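Long-range contacts in polar amino acid ABC uptake transporter substrate binding protein (Streptococcus thermophilus LMG 18311, PDB 3HV1), which probably binds a polar amino acid outside the cell membrane and delivers it to an ABC transporter for uptake: residues A[21-26]-A[60-65]; A[80-85]-A[214-219]. All blocks are in the same frame, centred on the assembly; numbering follows the deposited sequence.

Contact 1: A[21-26]-A[60-65]; sequences KKIKIG and IDVEWQ
Ile-25 packs against Trp-64 and Val-62 on the inner face of two parallel strands, 22-26 and 61-65, which diverge by 28°. Its CB lies over one face of the indole, 4.1 Å from the centroid of the six-membered ring, a CH-pi contact, while CG2 reaches Trp-64 CZ3 at 3.4 Å. With CG1 turned beside the backbone N (chi1 -54°), the far branch is carried to Val-62, where Ile-25 CD1 and Val-62 CG1 press to a tight 3.5 Å. Further back, the CG2 methyls of Ile-23 and Ile-60 meet at 3.7 Å. Helix 46-56 packs on Val-62 and Trp-64, and helix 14-20 on Ile-60; Asn-52 accepts from Trp-64 NE1. The two strands and helix 46-56 form a beta-alpha-beta crossover of a solute-binding-protein lobe.

The face of Lys-22, Lys-24, Glu-63 and Gln-65 is polar and more exposed. The Lys-24 and Glu-63 chains lie alongside each other, with Lys-24 CE 3.3 Å from Glu-63 CG, but their charged ends do not meet.

Five backbone hydrogen bonds join the segments. Cohesion probably rests mainly on this ladder and the apolar face, the opposite charges adding only a weak, solvent-screened attraction.

Contact 2: A[80-85]-A[214-219]; sequences TIDLIW and GARKVD
Arg-216 reaches across to 80-85 with two edge nitrogens at once, one taking a backbone carbonyl and the other a carboxylate, while a water sits over the face of its guanidinium. NH1 donates to Ile-81 O at 2.7 Å, in the carbonyl plane, and NH2 makes a nearly straight bond (168°) to Asp-82 OD1 at 2.9 Å. Both acceptors lie close to the guanidinium plane, but the carboxylate is turned almost perpendicular to it, 82° between planes, and OD1 is met on its anti side. A bend at chi3 (-68°) folds the arginine chain back so that its head arrives at these acceptors. NH1 has a second acceptor in Leu-76 O, and Asp-82 OD2 is held by the backbone N of Lys-24, so both partners of the salt bridge are anchored from outside.

The water 3.2 Å above the guanidinium ties the loops together: it donates to Asp-82 O and to Asp-219 OD2 and accepts from Arg-216 N. Asp-219 OD2 also lies near Arg-216 NH2 in a long salt bridge.

Beyond this polar group the chains pair briefly and antiparallel, joining strand 83-84 to strand 209-215 of the mixed sheet through a single sound hydrogen-bonded pair: Ile-84 N to Gly-214 O at 2.9 Å and Gly-214 N to Ile-84 O at 3.1 Å. Beside it Leu-83 CD2 presses on Ala-215 CB at a tight 3.3 Å, under helix 220-236, into which the type I turn from Arg-216 to Asp-219 leads.

All the touching residues are buried, and the arginine probably keeps Asp-82 ionised inside the protein; for Asp-219 the water, Tyr-17 OH and Gln-13 N would probably favour the ionised form as well.

Overall arrangement
Contacts 1 and 2 lie 11 Å apart, centre to centre, on the same side of the chain's centre, and follow one another in sequence. They belong to one mixed sheet: strand 22-27 stands between 61-66 and 83-84, parallel to both, and 83-84 then pairs antiparallel with 209-215. Backbone bonds from Lys-24 O to Asp-82 N and from Gly-26 N to Leu-83 O join the two. Helix 46-56 packs on side chains of both contacts. Contact 2 brings a late strand back beside early ones, as expected for the two-lobed periplasmic-binding-protein fold, in which the chain crosses to the second lobe and returns to complete the first.

Contact 1: A[21-26]-A[60-65]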
ATOM      1  N   LYS A  21      17.906  21.727 -12.770  1.00 28.22           N
ATOM      2  CA  LYS A  21      17.494  22.131 -11.428  1.00 26.03           C
ATOM      3  C   LYS A  21      16.083  22.697 -11.476  1.00 24.31           C
ATOM      4  O   LYS A  21      15.787  23.709 -10.851  1.00 23.20           O
ATOM      5  CB  LYS A  21      18.450  23.186 -10.874  1.00 28.23           C
ATOM      6  CG  LYS A  21      19.874  22.692 -10.679  1.00 32.01           C
ATOM      7  CD  LYS A  21      20.754  23.797 -10.115  1.00 35.28           C
ATOM      8  CE  LYS A  21      22.184  23.320  -9.931  1.00 38.24           C
ATOM      9  NZ  LYS A  21      23.072  24.443  -9.527  1.00 41.26           N
ATOM     10  N   LYS A  22      15.215  22.022 -12.221  1.00 24.35           N
ATOM     11  CA  LYS A  22      13.838  22.462 -12.373  1.00 24.69           C
ATOM     12  C   LYS A  22      12.899  21.319 -12.703  1.00 22.15           C
ATOM     13  O   LYS A  22      13.270  20.360 -13.378  1.00 21.07           O
ATOM     14  CB  LYS A  22      13.710  23.480 -13.511  1.00 28.34           C
ATOM     15  CG  LYS A  22      14.393  24.810 -13.325  1.00 36.75           C
ATOM     16  CD  LYS A  22      14.051  25.704 -14.522  1.00 39.83           C
ATOM     17  CE  LYS A  22      14.698  27.075 -14.435  1.00 43.40           C
ATOM     18  NZ  LYS A  22      14.311  27.921 -15.606  1.00 44.47           N
ATOM     19  N   ILE A  23      11.663  21.455 -12.244  1.00 22.49           N
ATOM     20  CA  ILE A  23      10.623  20.480 -12.515  1.00 20.11           C
ATOM     21  C   ILE A  23       9.338  21.286 -12.459  1.00 19.53           C
ATOM     22  O   ILE A  23       9.230  22.208 -11.658  1.00 20.01           O
ATOM     23  CB  ILE A  23      10.603  19.365 -11.460  1.00 22.71           C
ATOM     24  CG1 ILE A  23       9.621  18.277 -11.893  1.00 23.34           C
ATOM     25  CG2 ILE A  23      10.228  19.950 -10.087  1.00 20.84           C
ATOM     26  CD1 ILE A  23       9.945  16.901 -11.334  1.00 24.24           C
ATOM     27  N   LYS A  24       8.377  20.961 -13.317  1.00 20.56           N
ATOM     28  CA  LYS A  24       7.112  21.693 -13.352  1.00 20.65           C
ATOM     29  C   LYS A  24       5.986  20.820 -12.818  1.00 19.25           C
ATOM     30  O   LYS A  24       5.838  19.667 -13.213  1.00 20.52           O
ATOM     31  CB  LYS A  24       6.795  22.155 -14.788  1.00 24.65           C
ATOM     32  CG  LYS A  24       5.503  22.969 -14.909  1.00 31.01           C
ATOM     33  CD  LYS A  24       5.315  23.608 -16.302  1.00 34.21           C
ATOM     34  CE  LYS A  24       6.223  24.813 -16.501  1.00 37.34           C
ATOM     35  NZ  LYS A  24       5.871  25.632 -17.702  1.00 38.86           N
ATOM     36  N   ILE A  25       5.196  21.379 -11.911  1.00 20.44           N
ATOM     37  CA  ILE A  25       4.095  20.649 -11.305  1.00 18.87           C
ATOM     38  C   ILE A  25       2.767  21.345 -11.549  1.00 19.51           C
ATOM     39  O   ILE A  25       2.631  22.554 -11.334  1.00 22.39           O
ATOM     40  CB  ILE A  25       4.322  20.497  -9.780  1.00 18.42           C
ATOM     41  CG1 ILE A  25       5.702  19.868  -9.540  1.00 18.36           C
ATOM     42  CG2 ILE A  25       3.205  19.643  -9.168  1.00 14.84           C
ATOM     43  CD1 ILE A  25       6.049  19.658  -8.072  1.00 17.39           C
ATOM     44  N   GLY A  26       1.793  20.572 -12.011  1.00 19.95           N
ATOM     45  CA  GLY A  26       0.483  21.125 -12.287  1.00 20.98           C
ATOM     46  C   GLY A  26      -0.471  20.932 -11.129  1.00 21.10           C
ATOM     47  O   GLY A  26      -0.451  19.894 -10.469  1.00 21.21           O
ATOM     48  N   ILE A  60      16.348  21.197  -6.563  1.00 22.85           N
ATOM     49  CA  ILE A  60      15.510  21.388  -7.739  1.00 21.22           C
ATOM     50  C   ILE A  60      14.419  22.392  -7.419  1.00 21.43           C
ATOM     51  O   ILE A  60      13.682  22.222  -6.446  1.00 21.72           O
ATOM     52  CB  ILE A  60      14.856  20.059  -8.182  1.00 21.04           C
ATOM     53  CG1 ILE A  60      15.939  19.097  -8.690  1.00 19.38           C
ATOM     54  CG2 ILE A  60      13.801  20.325  -9.254  1.00 22.27           C
ATOM     55  CD1 ILE A  60      15.458  17.678  -8.892  1.00 20.81           C
ATOM     56  N   ASP A  61      14.347  23.447  -8.227  1.00 21.71           N
ATOM     57  CA  ASP A  61      13.335  24.482  -8.065  1.00 22.71           C
ATOM     58  C   ASP A  61      12.052  23.982  -8.720  1.00 21.54           C
ATOM     59  O   ASP A  61      12.091  23.306  -9.755  1.00 22.51           O
ATOM     60  CB  ASP A  61      13.780  25.785  -8.737  1.00 24.98           C
ATOM     61  CG  ASP A  61      14.915  26.472  -7.998  1.00 27.98           C
ATOM     62  OD1 ASP A  61      14.751  26.756  -6.795  1.00 29.69           O
ATOM     63  OD2 ASP A  61      15.967  26.732  -8.620  1.00 30.44           O
ATOM     64  N   VAL A  62      10.922  24.305  -8.103  1.00 20.37           N
ATOM     65  CA  VAL A  62       9.631  23.881  -8.610  1.00 19.90           C
ATOM     66  C   VAL A  62       8.891  25.010  -9.319  1.00 20.78           C
ATOM     67  O   VAL A  62       8.742  26.116  -8.785  1.00 21.51           O
ATOM     68  CB  VAL A  62       8.735  23.351  -7.467  1.00 20.47           C
ATOM     69  CG1 VAL A  62       7.406  22.831  -8.033  1.00 18.66           C
ATOM     70  CG2 VAL A  62       9.463  22.242  -6.716  1.00 17.49           C
ATOM     71  N   GLU A  63       8.459  24.725 -10.541  1.00 21.69           N
ATOM     72  CA  GLU A  63       7.690  25.676 -11.333  1.00 23.88           C
ATOM     73  C   GLU A  63       6.241  25.242 -11.165  1.00 21.31           C
ATOM     74  O   GLU A  63       5.840  24.211 -11.694  1.00 20.74           O
ATOM     75  CB  GLU A  63       8.085  25.587 -12.811  1.00 29.37           C
ATOM     76  CG  GLU A  63       7.160  26.349 -13.741  1.00 39.09           C
ATOM     77  CD  GLU A  63       7.416  27.838 -13.736  1.00 44.17           C
ATOM     78  OE1 GLU A  63       8.487  28.252 -14.237  1.00 47.31           O
ATOM     79  OE2 GLU A  63       6.553  28.594 -13.233  1.00 48.21           O
ATOM     80  N   TRP A  64       5.465  26.016 -10.417  1.00 20.47           N
ATOM     81  CA  TRP A  64       4.069  25.676 -10.187  1.00 21.90           C
ATOM     82  C   TRP A  64       3.170  26.201 -11.301  1.00 23.93           C
ATOM     83  O   TRP A  64       3.117  27.397 -11.561  1.00 21.89           O
ATOM     84  CB  TRP A  64       3.623  26.213  -8.827  1.00 21.37           C
ATOM     85  CG  TRP A  64       4.194  25.403  -7.678  1.00 21.14           C
ATOM     86  CD1 TRP A  64       5.275  25.713  -6.897  1.00 20.55           C
ATOM     87  CD2 TRP A  64       3.716  24.134  -7.218  1.00 18.18           C
ATOM     88  NE1 TRP A  64       5.494  24.709  -5.969  1.00 16.57           N
ATOM     89  CE2 TRP A  64       4.552  23.731  -6.148  1.00 17.98           C
ATOM     90  CE3 TRP A  64       2.665  23.296  -7.608  1.00 18.03           C
ATOM     91  CZ2 TRP A  64       4.363  22.525  -5.466  1.00 17.05           C
ATOM     92  CZ3 TRP A  64       2.479  22.092  -6.927  1.00 19.26           C
ATOM     93  CH2 TRP A  64       3.327  21.721  -5.867  1.00 19.21           C
ATOM     94  N   GLN A  65       2.463  25.287 -11.947  1.00 24.23           N
ATOM     95  CA  GLN A  65       1.591  25.636 -13.055  1.00 25.54           C
ATOM     96  C   GLN A  65       0.117  25.364 -12.772  1.00 23.77           C
ATOM     97  O   GLN A  65      -0.295  24.217 -12.645  1.00 23.93           O
ATOM     98  CB  GLN A  65       2.028  24.858 -14.295  1.00 27.51           C
ATOM     99  CG  GLN A  65       1.232  25.163 -15.549  1.00 33.84           C
ATOM    100  CD  GLN A  65       1.463  26.570 -16.041  1.00 36.27           C
ATOM    101  OE1 GLN A  65       2.588  26.948 -16.380  1.00 35.62           O
ATOM    102  NE2 GLN A  65       0.399  27.362 -16.079  1.00 39.09           N
TER

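Contact 2: A[80-85]-A[214-219]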
ATOM      1  N   THR A  80       3.583  19.202 -20.757  1.00 25.98           N
ATOM      2  CA  THR A  80       3.294  20.562 -20.315  1.00 30.21           C
ATOM      3  C   THR A  80       3.581  20.678 -18.816  1.00 28.13           C
ATOM      4  O   THR A  80       3.803  21.772 -18.295  1.00 28.08           O
ATOM      5  CB  THR A  80       1.821  20.932 -20.578  1.00 30.12           C
ATOM      6  OG1 THR A  80       1.490  20.630 -21.939  1.00 39.00           O
ATOM      7  CG2 THR A  80       1.604  22.412 -20.341  1.00 36.19           C
ATOM      8  N   ILE A  81       3.539  19.538 -18.130  1.00 28.68           N
ATOM      9  CA  ILE A  81       3.843  19.458 -16.701  1.00 25.01           C
ATOM     10  C   ILE A  81       4.569  18.139 -16.498  1.00 23.37           C
ATOM     11  O   ILE A  81       4.487  17.240 -17.336  1.00 22.23           O
ATOM     12  CB  ILE A  81       2.583  19.478 -15.799  1.00 24.67           C
ATOM     13  CG1 ILE A  81       1.691  18.269 -16.102  1.00 25.26           C
ATOM     14  CG2 ILE A  81       1.863  20.807 -15.945  1.00 25.32           C
ATOM     15  CD1 ILE A  81       0.379  18.253 -15.309  1.00 25.78           C
ATOM     16  N   ASP A  82       5.280  18.029 -15.384  1.00 22.52           N
ATOM     17  CA  ASP A  82       6.040  16.828 -15.089  1.00 21.23           C
ATOM     18  C   ASP A  82       5.400  15.980 -13.982  1.00 21.18           C
ATOM     19  O   ASP A  82       5.698  14.798 -13.843  1.00 20.34           O
ATOM     20  CB  ASP A  82       7.467  17.215 -14.687  1.00 22.14           C
ATOM     21  CG  ASP A  82       8.175  18.035 -15.764  1.00 23.36           C
ATOM     22  OD1 ASP A  82       8.110  17.632 -16.948  1.00 22.94           O
ATOM     23  OD2 ASP A  82       8.800  19.065 -15.419  1.00 22.48           O
ATOM     24  N   LEU A  83       4.519  16.599 -13.207  1.00 20.54           N
ATOM     25  CA  LEU A  83       3.855  15.919 -12.107  1.00 20.62           C
ATOM     26  C   LEU A  83       2.495  16.517 -11.837  1.00 19.74           C
ATOM     27  O   LEU A  83       2.291  17.709 -12.019  1.00 22.69           O
ATOM     28  CB  LEU A  83       4.672  16.057 -10.821  1.00 21.48           C
ATOM     29  CG  LEU A  83       6.086  15.492 -10.725  1.00 19.28           C
ATOM     30  CD1 LEU A  83       6.718  15.955  -9.416  1.00 18.85           C
ATOM     31  CD2 LEU A  83       6.036  13.987 -10.802  1.00 18.82           C
ATOM     32  N   ILE A  84       1.572  15.666 -11.404  1.00 20.65           N
ATOM     33  CA  ILE A  84       0.233  16.075 -11.024  1.00 19.61           C
ATOM     34  C   ILE A  84       0.293  15.918  -9.497  1.00 19.59           C
ATOM     35  O   ILE A  84       0.339  14.800  -8.987  1.00 18.66           O
ATOM     36  CB  ILE A  84      -0.833  15.116 -11.588  1.00 18.58           C
ATOM     37  CG1 ILE A  84      -0.808  15.145 -13.119  1.00 17.44           C
ATOM     38  CG2 ILE A  84      -2.210  15.514 -11.087  1.00 21.17           C
ATOM     39  CD1 ILE A  84      -1.844  14.226 -13.749  1.00 19.33           C
ATOM     40  N   TRP A  85       0.306  17.035  -8.784  1.00 19.50           N
ATOM     41  CA  TRP A  85       0.419  17.014  -7.331  1.00 18.41           C
ATOM     42  C   TRP A  85      -0.519  18.082  -6.777  1.00 17.16           C
ATOM     43  O   TRP A  85      -0.178  19.262  -6.754  1.00 18.59           O
ATOM     44  CB  TRP A  85       1.870  17.324  -6.950  1.00 16.97           C
ATOM     45  CG  TRP A  85       2.233  16.988  -5.527  1.00 16.78           C
ATOM     46  CD1 TRP A  85       1.400  16.997  -4.439  1.00 17.71           C
ATOM     47  CD2 TRP A  85       3.528  16.623  -5.035  1.00 18.05           C
ATOM     48  NE1 TRP A  85       2.096  16.660  -3.304  1.00 14.80           N
ATOM     49  CE2 TRP A  85       3.403  16.424  -3.637  1.00 17.79           C
ATOM     50  CE3 TRP A  85       4.784  16.441  -5.638  1.00 17.09           C
ATOM     51  CZ2 TRP A  85       4.484  16.051  -2.833  1.00 15.89           C
ATOM     52  CZ3 TRP A  85       5.862  16.071  -4.836  1.00 18.36           C
ATOM     53  CH2 TRP A  85       5.701  15.879  -3.443  1.00 17.14           C
ATOM     54  N   GLY A 214       1.324  11.883  -9.146  1.00 19.65           N
ATOM     55  CA  GLY A 214       1.365  11.200 -10.425  1.00 20.18           C
ATOM     56  C   GLY A 214       2.427  11.772 -11.354  1.00 19.83           C
ATOM     57  O   GLY A 214       2.640  12.977 -11.380  1.00 20.90           O
ATOM     58  N   ALA A 215       3.101  10.900 -12.099  1.00 20.79           N
ATOM     59  CA  ALA A 215       4.139  11.314 -13.044  1.00 21.23           C
ATOM     60  C   ALA A 215       4.059  10.412 -14.263  1.00 21.57           C
ATOM     61  O   ALA A 215       3.392   9.376 -14.232  1.00 22.46           O
ATOM     62  CB  ALA A 215       5.518  11.185 -12.409  1.00 23.74           C
ATOM     63  N   ARG A 216       4.729  10.800 -15.341  1.00 24.82           N
ATOM     64  CA  ARG A 216       4.719   9.965 -16.536  1.00 26.19           C
ATOM     65  C   ARG A 216       5.281   8.596 -16.145  1.00 27.43           C
ATOM     66  O   ARG A 216       6.189   8.504 -15.319  1.00 26.91           O
ATOM     67  CB  ARG A 216       5.552  10.613 -17.647  1.00 24.66           C
ATOM     68  CG  ARG A 216       4.812  11.750 -18.366  1.00 27.37           C
ATOM     69  CD  ARG A 216       5.670  12.389 -19.447  1.00 25.86           C
ATOM     70  NE  ARG A 216       6.806  13.114 -18.891  1.00 25.33           N
ATOM     71  CZ  ARG A 216       6.750  14.354 -18.413  1.00 23.02           C
ATOM     72  NH1 ARG A 216       5.607  15.028 -18.421  1.00 22.98           N
ATOM     73  NH2 ARG A 216       7.841  14.919 -17.922  1.00 23.44           N
ATOM     74  N   LYS A 217       4.731   7.532 -16.721  1.00 28.30           N
ATOM     75  CA  LYS A 217       5.182   6.181 -16.394  1.00 29.81           C
ATOM     76  C   LYS A 217       6.671   5.952 -16.622  1.00 30.62           C
ATOM     77  O   LYS A 217       7.288   5.131 -15.938  1.00 29.55           O
ATOM     78  CB  LYS A 217       4.379   5.153 -17.196  1.00 31.37           C
ATOM     79  CG  LYS A 217       2.909   5.126 -16.855  1.00 35.31           C
ATOM     80  CD  LYS A 217       2.198   4.004 -17.591  1.00 36.92           C
ATOM     81  CE  LYS A 217       0.868   3.705 -16.953  1.00 38.62           C
ATOM     82  NZ  LYS A 217       1.051   3.233 -15.549  1.00 39.63           N
ATOM     83  N   VAL A 218       7.247   6.673 -17.584  1.00 30.45           N
ATOM     84  CA  VAL A 218       8.670   6.543 -17.899  1.00 30.05           C
ATOM     85  C   VAL A 218       9.583   7.139 -16.826  1.00 29.64           C
ATOM     86  O   VAL A 218      10.743   6.751 -16.709  1.00 30.29           O
ATOM     87  CB  VAL A 218       9.009   7.223 -19.246  1.00 30.76           C
ATOM     88  CG1 VAL A 218       8.362   6.462 -20.391  1.00 32.91           C
ATOM     89  CG2 VAL A 218       8.528   8.681 -19.235  1.00 27.38           C
ATOM     90  N   ASP A 219       9.060   8.080 -16.046  1.00 30.63           N
ATOM     91  CA  ASP A 219       9.845   8.728 -14.994  1.00 28.65           C
ATOM     92  C   ASP A 219       9.952   7.901 -13.714  1.00 30.05           C
ATOM     93  O   ASP A 219       9.664   8.388 -12.616  1.00 28.72           O
ATOM     94  CB  ASP A 219       9.260  10.102 -14.659  1.00 27.66           C
ATOM     95  CG  ASP A 219       9.909  11.219 -15.446  1.00 27.79           C
ATOM     96  OD1 ASP A 219      11.133  11.149 -15.663  1.00 29.12           O
ATOM     97  OD2 ASP A 219       9.205  12.181 -15.824  1.00 27.57           O
TER
HETATM   98  O   HOH W   1       6.727  12.868 -15.483  1.00 26.03           O